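Side-chain contacts in purine nucleoside phosphorylase (Bacillus licheniformis, PDB 6DZD), which probably acts as a zinc-containing purine nucleoside phosphorylase that splits adenosine and inosine with phosphate and may also deaminate adenosine: residues M14-E19 with D71-D76; D199-L204 with K226-Q231; L232-G237 with G241-S246. All blocks are in the same frame, centred on the assembly; numbering follows the deposited sequence.

Interaction 1: M14-E19 with D71-D76; sequences MLLIEE and DILKTD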
loop_
_atom_site.group_PDB
_atom_site.type_symbol
_atom_site.label_atom_id
_atom_site.label_comp_id
_atom_site.label_asym_id
_atom_site.label_seq_id
_atom_site.Cartn_x
_atom_site.Cartn_y
_atom_site.Cartn_z
ATOM N N MET A 14 11.525 -7.071 7.258
ATOM C CA MET A 14 11.434 -5.809 6.528
ATOM C C MET A 14 11.862 -5.924 5.075
ATOM O O MET A 14 12.897 -6.516 4.760
ATOM C CB MET A 14 12.306 -4.733 7.170
ATOM C CG MET A 14 12.201 -4.618 8.679
ATOM S SD MET A 14 10.652 -3.808 9.079
ATOM C CE MET A 14 11.070 -2.147 8.548
ATOM N N LEU A 15 11.080 -5.300 4.199
ATOM C CA LEU A 15 11.500 -4.987 2.838
ATOM C C LEU A 15 11.623 -3.474 2.726
ATOM O O LEU A 15 10.657 -2.758 3.001
ATOM C CB LEU A 15 10.498 -5.519 1.815
ATOM C CG LEU A 15 10.566 -7.014 1.542
ATOM C CD1 LEU A 15 9.260 -7.490 0.946
ATOM C CD2 LEU A 15 11.727 -7.284 0.615
ATOM N N LEU A 16 12.784 -2.988 2.286
ATOM C CA LEU A 16 13.087 -1.560 2.301
ATOM C C LEU A 16 13.356 -1.028 0.906
ATOM O O LEU A 16 14.149 -1.612 0.162
ATOM C CB LEU A 16 14.306 -1.274 3.187
ATOM C CG LEU A 16 14.076 -1.471 4.686
ATOM C CD1 LEU A 16 15.355 -1.307 5.470
ATOM C CD2 LEU A 16 12.984 -0.493 5.192
ATOM N N ILE A 17 12.734 0.102 0.574
ATOM C CA ILE A 17 12.987 0.785 -0.694
ATOM C C ILE A 17 14.330 1.514 -0.614
ATOM O O ILE A 17 14.442 2.588 -0.012
ATOM C CB ILE A 17 11.843 1.740 -1.047
ATOM C CG1 ILE A 17 10.580 0.914 -1.294
ATOM C CG2 ILE A 17 12.182 2.528 -2.292
ATOM C CD1 ILE A 17 9.259 1.649 -1.101
ATOM N N GLU A 18 15.333 0.970 -1.302
ATOM C CA GLU A 18 16.708 1.412 -1.089
ATOM C C GLU A 18 16.937 2.825 -1.617
ATOM O O GLU A 18 17.394 3.704 -0.875
ATOM C CB GLU A 18 17.681 0.425 -1.719
ATOM C CG GLU A 18 19.025 0.457 -1.067
ATOM C CD GLU A 18 19.819 -0.766 -1.392
ATOM O OE1 GLU A 18 19.277 -1.640 -2.098
ATOM O OE2 GLU A 18 20.987 -0.857 -0.950
ATOM N N GLU A 19 16.610 3.062 -2.898
ATOM C CA GLU A 19 17.009 4.301 -3.576
ATOM C C GLU A 19 16.486 5.548 -2.870
ATOM O O GLU A 19 17.094 6.617 -2.977
ATOM C CB GLU A 19 16.525 4.286 -5.030
ATOM N N ASP A 71 10.708 -0.261 16.167
ATOM C CA ASP A 71 12.032 -0.254 16.778
ATOM C C ASP A 71 13.133 -0.592 15.764
ATOM O O ASP A 71 14.261 -0.119 15.892
ATOM C CB ASP A 71 12.038 -1.201 17.982
ATOM C CG ASP A 71 11.192 -0.681 19.167
ATOM O OD1 ASP A 71 10.501 0.370 19.074
ATOM O OD2 ASP A 71 11.218 -1.348 20.220
ATOM N N ILE A 72 12.842 -1.411 14.755
ATOM C CA ILE A 72 13.853 -1.678 13.738
ATOM C C ILE A 72 14.176 -0.403 12.971
ATOM O O ILE A 72 15.345 -0.095 12.714
ATOM C CB ILE A 72 13.398 -2.823 12.813
ATOM C CG1 ILE A 72 13.408 -4.152 13.595
ATOM C CG2 ILE A 72 14.320 -2.901 11.595
ATOM C CD1 ILE A 72 12.530 -5.247 13.029
ATOM N N LEU A 73 13.155 0.373 12.622
ATOM C CA LEU A 73 13.316 1.661 11.961
ATOM C C LEU A 73 13.789 2.756 12.912
ATOM O O LEU A 73 13.851 3.927 12.510
ATOM C CB LEU A 73 11.996 2.062 11.300
ATOM C CG LEU A 73 11.456 1.067 10.275
ATOM C CD1 LEU A 73 9.990 1.334 10.017
ATOM C CD2 LEU A 73 12.221 1.169 8.981
ATOM N N LYS A 74 14.110 2.402 14.155
ATOM C CA LYS A 74 14.609 3.345 15.156
ATOM C C LYS A 74 13.679 4.547 15.251
ATOM O O LYS A 74 14.095 5.701 15.131
ATOM C CB LYS A 74 16.057 3.768 14.855
ATOM N N THR A 75 12.394 4.250 15.460
ATOM C CA THR A 75 11.353 5.256 15.619
ATOM C C THR A 75 10.479 4.884 16.804
ATOM O O THR A 75 10.619 3.814 17.405
ATOM C CB THR A 75 10.467 5.395 14.368
ATOM O OG1 THR A 75 9.753 4.165 14.126
ATOM C CG2 THR A 75 11.300 5.759 13.145
ATOM N N ASP A 76 9.561 5.786 17.124
ATOM C CA ASP A 76 8.571 5.576 18.161
ATOM C C ASP A 76 7.199 5.375 17.538
ATOM O O ASP A 76 6.782 6.158 16.677
ATOM C CB ASP A 76 8.530 6.778 19.089
ATOM C CG ASP A 76 7.947 6.453 20.440
ATOM O OD1 ASP A 76 7.002 5.633 20.507
ATOM O OD2 ASP A 76 8.455 7.020 21.441
#

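Interaction 2: D199-L204 with K226-Q231; sequences DKIRNL and KEVNRQ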
loop_
_atom_site.group_PDB
_atom_site.type_symbol
_atom_site.label_atom_id
_atom_site.label_comp_id
_atom_site.label_asym_id
_atom_site.label_seq_id
_atom_site.Cartn_x
_atom_site.Cartn_y
_atom_site.Cartn_z
ATOM N N ASP A 199 -16.487 -4.006 -15.275
ATOM C CA ASP A 199 -17.241 -2.852 -15.748
ATOM C C ASP A 199 -16.752 -1.572 -15.080
ATOM O O ASP A 199 -16.721 -0.508 -15.708
ATOM C CB ASP A 199 -18.741 -3.049 -15.523
ATOM C CG ASP A 199 -19.362 -4.011 -16.525
ATOM O OD1 ASP A 199 -18.707 -4.352 -17.538
ATOM O OD2 ASP A 199 -20.514 -4.429 -16.296
ATOM N N LYS A 200 -16.401 -1.647 -13.796
ATOM C CA LYS A 200 -15.954 -0.450 -13.098
ATOM C C LYS A 200 -14.524 -0.081 -13.486
ATOM O O LYS A 200 -14.197 1.105 -13.612
ATOM C CB LYS A 200 -16.073 -0.667 -11.591
ATOM C CG LYS A 200 -17.423 -0.303 -10.983
ATOM C CD LYS A 200 -17.520 -0.744 -9.524
ATOM C CE LYS A 200 -18.360 0.223 -8.723
ATOM N NZ LYS A 200 -19.689 0.401 -9.366
ATOM N N ILE A 201 -13.673 -1.078 -13.726
ATOM C CA ILE A 201 -12.320 -0.823 -14.211
ATOM C C ILE A 201 -12.358 -0.178 -15.599
ATOM O O ILE A 201 -11.736 0.869 -15.845
ATOM C CB ILE A 201 -11.512 -2.132 -14.217
ATOM C CG1 ILE A 201 -11.344 -2.690 -12.791
ATOM C CG2 ILE A 201 -10.182 -1.931 -14.908
ATOM C CD1 ILE A 201 -10.461 -1.861 -11.856
ATOM N N ARG A 202 -13.088 -0.793 -16.533
ATOM C CA ARG A 202 -13.090 -0.284 -17.895
ATOM C C ARG A 202 -13.720 1.105 -18.001
ATOM O O ARG A 202 -13.679 1.708 -19.083
ATOM C CB ARG A 202 -13.773 -1.302 -18.813
ATOM C CG ARG A 202 -15.194 -1.008 -19.165
ATOM C CD ARG A 202 -15.672 -1.939 -20.262
ATOM N NE ARG A 202 -16.096 -3.256 -19.774
ATOM C CZ ARG A 202 -15.639 -4.414 -20.253
ATOM N NH1 ARG A 202 -14.735 -4.418 -21.231
ATOM N NH2 ARG A 202 -16.089 -5.567 -19.763
ATOM N N ASN A 203 -14.292 1.629 -16.911
ATOM C CA ASN A 203 -14.833 2.980 -16.866
ATOM C C ASN A 203 -13.845 3.994 -16.324
ATOM O O ASN A 203 -14.219 5.151 -16.097
ATOM C CB ASN A 203 -16.110 3.020 -16.035
ATOM C CG ASN A 203 -17.358 3.047 -16.900
ATOM O OD1 ASN A 203 -17.300 3.358 -18.110
ATOM N ND2 ASN A 203 -18.501 2.722 -16.292
ATOM N N LEU A 204 -12.595 3.587 -16.117
ATOM C CA LEU A 204 -11.564 4.524 -15.713
ATOM C C LEU A 204 -11.230 5.447 -16.881
ATOM O O LEU A 204 -11.390 5.066 -18.046
ATOM C CB LEU A 204 -10.307 3.777 -15.257
ATOM C CG LEU A 204 -10.298 3.328 -13.790
ATOM C CD1 LEU A 204 -9.443 2.106 -13.566
ATOM C CD2 LEU A 204 -9.842 4.463 -12.874
ATOM N N LYS A 226 -1.886 -4.026 -10.406
ATOM C CA LYS A 226 -0.712 -3.157 -10.416
ATOM C C LYS A 226 -0.630 -2.363 -11.714
ATOM O O LYS A 226 -0.176 -1.215 -11.724
ATOM C CB LYS A 226 0.561 -3.988 -10.248
ATOM C CG LYS A 226 0.727 -4.756 -8.946
ATOM C CD LYS A 226 2.046 -5.520 -8.986
ATOM C CE LYS A 226 2.110 -6.590 -7.937
ATOM N NZ LYS A 226 3.226 -7.546 -8.200
ATOM N N GLU A 227 -1.040 -2.973 -12.824
ATOM C CA GLU A 227 -0.862 -2.333 -14.119
ATOM C C GLU A 227 -1.867 -1.212 -14.326
ATOM O O GLU A 227 -1.538 -0.180 -14.918
ATOM C CB GLU A 227 -0.956 -3.378 -15.234
ATOM C CG GLU A 227 -0.727 -2.842 -16.635
ATOM C CD GLU A 227 0.669 -2.248 -16.854
ATOM O OE1 GLU A 227 1.569 -2.404 -15.980
ATOM O OE2 GLU A 227 0.851 -1.623 -17.927
ATOM N N VAL A 228 -3.101 -1.407 -13.867
ATOM C CA VAL A 228 -4.074 -0.332 -13.946
ATOM C C VAL A 228 -3.599 0.849 -13.125
ATOM O O VAL A 228 -3.746 2.006 -13.531
ATOM C CB VAL A 228 -5.454 -0.813 -13.477
ATOM C CG1 VAL A 228 -6.474 0.290 -13.668
ATOM C CG2 VAL A 228 -5.853 -2.076 -14.210
ATOM N N ASN A 229 -3.041 0.580 -11.948
ATOM C CA ASN A 229 -2.519 1.674 -11.145
ATOM C C ASN A 229 -1.311 2.324 -11.814
ATOM O O ASN A 229 -1.213 3.557 -11.861
ATOM C CB ASN A 229 -2.196 1.183 -9.742
ATOM C CG ASN A 229 -3.434 1.052 -8.892
ATOM O OD1 ASN A 229 -3.929 2.034 -8.342
ATOM N ND2 ASN A 229 -3.960 -0.155 -8.798
ATOM N N ARG A 230 -0.395 1.526 -12.364
ATOM C CA ARG A 230 0.705 2.135 -13.102
ATOM C C ARG A 230 0.177 2.999 -14.237
ATOM O O ARG A 230 0.679 4.104 -14.472
ATOM C CB ARG A 230 1.653 1.072 -13.634
ATOM C CG ARG A 230 2.904 1.661 -14.231
ATOM C CD ARG A 230 3.520 0.709 -15.263
ATOM N NE ARG A 230 2.700 0.595 -16.463
ATOM C CZ ARG A 230 2.683 1.514 -17.426
ATOM N NH1 ARG A 230 1.914 1.358 -18.494
ATOM N NH2 ARG A 230 3.439 2.599 -17.311
ATOM N N GLN A 231 -0.857 2.527 -14.928
ATOM C CA GLN A 231 -1.450 3.325 -15.990
ATOM C C GLN A 231 -2.039 4.608 -15.433
ATOM O O GLN A 231 -1.926 5.670 -16.053
ATOM C CB GLN A 231 -2.510 2.514 -16.733
ATOM C CG GLN A 231 -1.946 1.493 -17.702
ATOM C CD GLN A 231 -2.996 0.895 -18.621
ATOM O OE1 GLN A 231 -3.896 1.588 -19.096
ATOM N NE2 GLN A 231 -2.866 -0.397 -18.903
#

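Interaction 3: L232-G237 with G241-S246; sequences LLVHAG and GQIEVS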
loop_
_atom_site.group_PDB
_atom_site.type_symbol
_atom_site.label_atom_id
_atom_site.label_comp_id
_atom_site.label_asym_id
_atom_site.label_seq_id
_atom_site.Cartn_x
_atom_site.Cartn_y
_atom_site.Cartn_z
ATOM N N LEU A 232 -2.626 4.542 -14.237
ATOM C CA LEU A 232 -3.251 5.723 -13.668
ATOM C C LEU A 232 -2.228 6.764 -13.233
ATOM O O LEU A 232 -2.501 7.966 -13.332
ATOM C CB LEU A 232 -4.120 5.318 -12.492
ATOM C CG LEU A 232 -5.422 4.660 -12.931
ATOM C CD1 LEU A 232 -5.981 3.838 -11.771
ATOM C CD2 LEU A 232 -6.412 5.714 -13.427
ATOM N N LEU A 233 -1.038 6.325 -12.791
ATOM C CA LEU A 233 0.042 7.257 -12.468
ATOM C C LEU A 233 0.556 7.962 -13.719
ATOM O O LEU A 233 0.721 9.189 -13.723
ATOM C CB LEU A 233 1.182 6.519 -11.767
ATOM C CG LEU A 233 0.848 5.861 -10.424
ATOM C CD1 LEU A 233 2.001 4.996 -9.893
ATOM C CD2 LEU A 233 0.460 6.909 -9.407
ATOM N N VAL A 234 0.794 7.206 -14.797
ATOM C CA VAL A 234 1.277 7.806 -16.037
ATOM C C VAL A 234 0.242 8.782 -16.579
ATOM O O VAL A 234 0.572 9.880 -17.050
ATOM C CB VAL A 234 1.608 6.715 -17.072
ATOM C CG1 VAL A 234 2.056 7.347 -18.389
ATOM C CG2 VAL A 234 2.659 5.747 -16.537
ATOM N N HIS A 235 -1.031 8.382 -16.526
ATOM C CA HIS A 235 -2.119 9.277 -16.878
ATOM C C HIS A 235 -2.075 10.524 -16.012
ATOM O O HIS A 235 -2.259 11.641 -16.505
ATOM C CB HIS A 235 -3.440 8.534 -16.710
ATOM C CG HIS A 235 -4.656 9.347 -17.021
ATOM N ND1 HIS A 235 -5.073 9.602 -18.311
ATOM C CD2 HIS A 235 -5.571 9.920 -16.206
ATOM C CE1 HIS A 235 -6.180 10.319 -18.277
ATOM N NE2 HIS A 235 -6.507 10.518 -17.012
ATOM N N ALA A 236 -1.774 10.361 -14.726
ATOM C CA ALA A 236 -1.787 11.506 -13.834
ATOM C C ALA A 236 -0.630 12.461 -14.083
ATOM O O ALA A 236 -0.660 13.588 -13.579
ATOM C CB ALA A 236 -1.779 11.038 -12.390
ATOM N N GLY A 237 0.397 12.043 -14.814
ATOM C CA GLY A 237 1.511 12.924 -15.108
ATOM C C GLY A 237 2.834 12.419 -14.596
ATOM O O GLY A 237 3.855 13.099 -14.760
ATOM N N GLY A 241 9.280 6.286 -16.464
ATOM C CA GLY A 241 10.609 5.960 -15.985
ATOM C C GLY A 241 10.757 6.099 -14.484
ATOM O O GLY A 241 11.609 5.439 -13.880
ATOM N N GLN A 242 9.935 6.945 -13.858
ATOM C CA GLN A 242 9.991 7.182 -12.423
ATOM C C GLN A 242 8.999 6.321 -11.645
ATOM O O GLN A 242 8.653 6.664 -10.507
ATOM C CB GLN A 242 9.753 8.657 -12.122
ATOM C CG GLN A 242 11.019 9.481 -12.052
ATOM C CD GLN A 242 10.796 10.919 -12.471
ATOM O OE1 GLN A 242 11.557 11.462 -13.280
ATOM N NE2 GLN A 242 9.761 11.549 -11.920
ATOM N N ILE A 243 8.505 5.239 -12.244
ATOM C CA ILE A 243 7.626 4.287 -11.568
ATOM C C ILE A 243 8.286 2.907 -11.580
ATOM O O ILE A 243 8.709 2.415 -12.636
ATOM C CB ILE A 243 6.226 4.244 -12.212
ATOM C CG1 ILE A 243 5.624 5.642 -12.261
ATOM C CG2 ILE A 243 5.296 3.300 -11.448
ATOM C CD1 ILE A 243 4.375 5.701 -13.087
ATOM N N GLU A 244 8.376 2.284 -10.410
ATOM C CA GLU A 244 8.926 0.941 -10.296
ATOM C C GLU A 244 7.874 0.025 -9.685
ATOM O O GLU A 244 7.350 0.305 -8.601
ATOM C CB GLU A 244 10.220 0.938 -9.469
ATOM C CG GLU A 244 11.322 1.888 -9.970
ATOM C CD GLU A 244 12.144 1.304 -11.094
ATOM O OE1 GLU A 244 11.636 0.387 -11.798
ATOM O OE2 GLU A 244 13.316 1.745 -11.262
ATOM N N VAL A 245 7.577 -1.068 -10.380
ATOM C CA VAL A 245 6.556 -2.027 -9.978
ATOM C C VAL A 245 7.239 -3.298 -9.490
ATOM O O VAL A 245 7.945 -3.960 -10.252
ATOM C CB VAL A 245 5.609 -2.331 -11.139
ATOM C CG1 VAL A 245 4.570 -3.325 -10.710
ATOM C CG2 VAL A 245 4.991 -1.021 -11.645
ATOM N N SER A 246 7.005 -3.646 -8.228
ATOM C CA SER A 246 7.489 -4.903 -7.679
ATOM C C SER A 246 6.802 -6.074 -8.370
ATOM O O SER A 246 5.588 -6.057 -8.581
ATOM C CB SER A 246 7.221 -4.944 -6.176
ATOM O OG SER A 246 7.443 -6.233 -5.638
#

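Interaction 1: M14-E19 with D71-D76
Met14 lays its terminal methyl over the branched end of Leu73, and the two side chains cross at a slant. The CE atom of Met14 is 3.5 Å from CD2 of Leu73 and is also in contact with CG and CD1 of Leu73, so one methyl touches all three carbons of the isopropyl fork. The chain of Met14 is folded to do this: it bends at chi2 (-75°) and again at chi3 (-72°), which turns CE round toward the leucine. Nearer the backbone, the same methionine meets Ile72, the residue before Leu73. Its CG passes CG2 of Ile72 at 4.0 Å, the two side chains running past one another in opposite directions, with the isoleucine at the exposed end of the patch. This is helix-on-sheet packing. Strand 14-17, second from the edge of a six-stranded mixed sheet, bonds through its backbone to strands 7-10 and 30-35, and the C-terminal end of helix 59-72 lies over the face of the sheet here. A Schellman motif stops that helix, with Lys74 at positive phi: Thr75 N bonds back to Ala70 O, and Lys74 N makes a weak bond to Asp71 O. Leu73, the first residue to leave helical geometry, thus sits just where the chain turns, and its side chain reaches over to the strand. Phe273 of strand 270-276 touches Met14, Leu16 and Leu73 alike, so the end of the helix packs on two strands of one sheet. Two residues along the strand from Met14, Leu16 adds a looser methyl pair, its CD2 lying 4.2 Å from CD2 of Leu73.

Interaction 2: D199-L204 with K226-Q231
A chi1 of -176° swings CG1 of Val228 away from the backbone N, and the valine spreads two methyls toward the segment 199-204, while Leu204 carries its CG beside its own backbone N (chi1 -85°), which leaves CD1 facing the valine. The result is helix packing at a chain reversal: after helix 195-201 the chain makes a type I beta turn from Ile201 to Leu204, and the two ends of that turn both rest on one residue of helix 225-236. Each partner takes a different branch. CD1 of Leu204 meets CG1 of Val228 at 3.5 Å, the side chains crossing at an angle, whereas CG2 of Ile201 lies at a looser 4.4 Å from CG2 of Val228. All three residues are buried, and no hydrogen bond links the two segments, so the join is purely apolar. The turn is closed by Leu204 N bonding to Ile201 O. Helix 152-157 borders the same patch, with Ala156 against Ile201 and Thr155 against Val228. Asn229, the next residue along helix 225-236, gives its ND2 to Thr155 OG1 and to Leu225 O. Two charged pairs form within the segments themselves. A long ion pair joins Arg202 to Asp199, whose OD1 lies at the edge of the guanidinium group and in its plane. On helix 225-236, Arg230 NH1 bonds to Glu227 OE2 over 3.2 Å, the carboxylate oxygen being met from 38° above its plane although it lies close to the plane of the guanidinium.

Interaction 3: L232-G237 with G241-S246
The chain comes out of helix 225-236, turns within a few residues and runs back as strand 243-245, with Leu233 and Ile243 as the closest pair, their CA atoms 8.2 Å apart. The turn starts with a Schellman motif at Gly237, whose positive phi (120°) breaks the helix while its N bonds back to Val234 O and, more weakly, to Leu233 O. No hydrogen bond crosses between the segments, and the side-chain contact is carried by one isoleucine of the strand and two neighbouring residues of the helix. The CD1 methyl of Ile243 reaches furthest, because its chain is extended at chi2 (170°), and it comes 3.6 Å from CB of Leu233, close in against the helix backbone. CG2 of Val234, one residue on, approaches the same CD1 of Ile243 at 3.9 Å, so that methyl is set between the two helix side chains. The second branch of Ile243 is used as well: its CG2 lies 4.0 Å from CD1 of Leu233, so the leucine touches both branches of the isoleucine. Leu233 and Ile243 are buried, whereas Val234 sits at the exposed border. Beyond this pair, Leu233 continues onto Ala160 and Val164 of helix 159-169 and onto Ala180 of strand 179-182, to which the segment 241-246 is hydrogen-bonded through the backbone of Gln242, Glu244 and Ser246. Strand 243-245 is an outermost strand of a six-stranded mixed sheet and runs parallel to 179-182. A helix covering two adjacent parallel strands and leading into the second is the layout of a beta-alpha-beta crossover, here with a much lengthened connection that also includes helix 195-201 and a small three-stranded antiparallel sheet.

Interactions 2 and 3 share helix 225-236, with centres 13 Å apart, and they touch directly. CD2 of Leu204 packs on CD2 of Leu232 at 3.7 Å, and Lys226 NZ probably donates to Ser246 O at 2.8 Å. Lys226 NZ also bonds to Leu248 O, right before the zinc ligand Cys249, which with Cys189, Cys190 and Cys252 completes the metal site. In interaction 2, the side chain of Ile201 is about 10 Å from the bound potassium ion. Interaction 1 lies on a different six-stranded sheet from strand 243-245 of interaction 3, its centre 31 Å from that of interaction 2 and 24 Å from that of interaction 3. All three contacts lie away from the annotated sites.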